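Local atomic coordinates of TerD domain-containing protein (PDB entry 2QZ7), a protein that is of unknown function but belongs to the TerD family, is a homologue of telluride resistance protein, and has sodium ions bound in its crystal structure. Residues D98-S101 and P102-R106. Numbering follows the deposited sequence.
Sequences DRLS and PSIAR
Ser-101 and Ser-103 meet hydroxyl to hydroxyl, OG to OG at 2.6 Å, in a short hydrogen bond that either partner could donate. Different first torsions bring the two together: Ser-101 carries OG opposite its own backbone N (chi1 167°), whereas Ser-103 holds OG between its N and carbonyl carbon (chi1 70°). Beneath this bridge the backbone makes a type I beta turn from Ser-101 to Ile-104, with Pro-102, at phi -58°, in the first of the two corner positions. The turn is closed by Ile-104 N donating to Ser-101 O at 3.0 Å. That carbonyl is gripped a second time, by NH2 of Arg-160 from strand 152-160, and NE of the same arginine donates to Ile-104 O. On the buried side, Leu-100 CD1 makes a loose apolar contact with Ile-104 CG2, 4.4 Å away, and both side chains rest on Tyr-62. Farther along, Ala-105 and Arg-106 both face Tyr-51 in a classic beta bulge. The chain thus passes from strand 91-95 of one antiparallel sheet into strand 104-113 of the other, with the serine hydroxyls on one side of the turn and Leu-100 and Ile-104 buried on the other; the bonds within the turn and from Arg-160 probably hold this link in a defined shape.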
loop_
_atom_site.group_PDB
_atom_site.type_symbol
_atom_site.label_atom_id
_atom_site.label_comp_id
_atom_site.label_asym_id
_atom_site.label_seq_id
_atom_site.Cartn_x
_atom_site.Cartn_y
_atom_site.Cartn_z
ATOM N N ASP A 98 -8.192 8.696 -12.155
ATOM C CA ASP A 98 -9.175 9.216 -13.100
ATOM C C ASP A 98 -9.431 8.269 -14.271
ATOM O O ASP A 98 -10.434 8.387 -14.938
ATOM C CB ASP A 98 -8.774 10.616 -13.576
ATOM C CG ASP A 98 -7.445 10.647 -14.356
ATOM O OD1 ASP A 98 -7.307 11.586 -15.172
ATOM O OD2 ASP A 98 -6.527 9.801 -14.145
ATOM N N ARG A 99 -8.562 7.279 -14.451
ATOM C CA ARG A 99 -8.670 6.322 -15.558
ATOM C C ARG A 99 -9.258 4.966 -15.165
ATOM O O ARG A 99 -9.434 4.092 -16.014
ATOM C CB ARG A 99 -7.296 6.142 -16.211
ATOM C CG ARG A 99 -6.851 7.382 -17.010
ATOM C CD ARG A 99 -5.440 7.194 -17.559
ATOM N NE ARG A 99 -5.270 5.845 -18.115
ATOM C CZ ARG A 99 -4.183 5.082 -17.968
ATOM N NH1 ARG A 99 -4.165 3.872 -18.528
ATOM N NH2 ARG A 99 -3.126 5.514 -17.266
ATOM N N LEU A 100 -9.557 4.791 -13.877
ATOM C CA LEU A 100 -10.264 3.608 -13.385
ATOM C C LEU A 100 -11.710 3.577 -13.851
ATOM O O LEU A 100 -12.394 4.611 -13.856
ATOM C CB LEU A 100 -10.259 3.582 -11.853
ATOM C CG LEU A 100 -8.890 3.381 -11.192
ATOM C CD1 LEU A 100 -8.936 3.656 -9.681
ATOM C CD2 LEU A 100 -8.436 1.955 -11.446
ATOM N N SER A 101 -12.162 2.374 -14.213
ATOM C CA SER A 101 -13.572 2.069 -14.535
ATOM C C SER A 101 -14.503 2.708 -13.518
ATOM O O SER A 101 -14.183 2.705 -12.335
ATOM C CB SER A 101 -13.775 0.548 -14.479
ATOM O OG SER A 101 -15.157 0.202 -14.473
ATOM N N PRO A 102 -15.672 3.239 -13.957
ATOM C CA PRO A 102 -16.659 3.750 -12.998
ATOM C C PRO A 102 -17.110 2.672 -12.015
ATOM O O PRO A 102 -17.443 2.967 -10.869
ATOM C CB PRO A 102 -17.836 4.188 -13.908
ATOM C CG PRO A 102 -17.172 4.521 -15.196
ATOM C CD PRO A 102 -16.135 3.431 -15.343
ATOM N N SER A 103 -17.095 1.420 -12.451
ATOM C CA SER A 103 -17.459 0.312 -11.584
ATOM C C SER A 103 -16.455 0.039 -10.417
ATOM O O SER A 103 -16.767 -0.726 -9.517
ATOM C CB SER A 103 -17.696 -0.951 -12.422
ATOM O OG SER A 103 -16.475 -1.441 -12.969
ATOM N N ILE A 104 -15.284 0.682 -10.412
ATOM C CA ILE A 104 -14.369 0.629 -9.244
ATOM C C ILE A 104 -14.492 1.954 -8.479
ATOM O O ILE A 104 -14.258 3.020 -9.041
ATOM C CB ILE A 104 -12.894 0.377 -9.675
ATOM C CG1 ILE A 104 -12.742 -1.046 -10.201
ATOM C CG2 ILE A 104 -11.868 0.644 -8.501
ATOM C CD1 ILE A 104 -11.497 -1.244 -10.930
ATOM N N ALA A 105 -14.829 1.887 -7.199
ATOM C CA ALA A 105 -15.123 3.093 -6.439
ATOM C C ALA A 105 -14.291 3.266 -5.182
ATOM O O ALA A 105 -14.447 4.277 -4.447
ATOM C CB ALA A 105 -16.671 3.177 -6.096
ATOM N N ARG A 106 -13.417 2.291 -4.922
ATOM C CA ARG A 106 -12.553 2.351 -3.758
ATOM C C ARG A 106 -11.229 1.650 -4.055
ATOM O O ARG A 106 -11.214 0.576 -4.689
ATOM C CB ARG A 106 -13.264 1.699 -2.560
ATOM C CG ARG A 106 -12.447 1.626 -1.276
ATOM C CD ARG A 106 -13.433 1.256 -0.097
ATOM N NE ARG A 106 -12.709 1.257 1.170
ATOM C CZ ARG A 106 -12.249 0.184 1.811
ATOM N NH1 ARG A 106 -12.421 -1.044 1.335
ATOM N NH2 ARG A 106 -11.604 0.355 2.953
#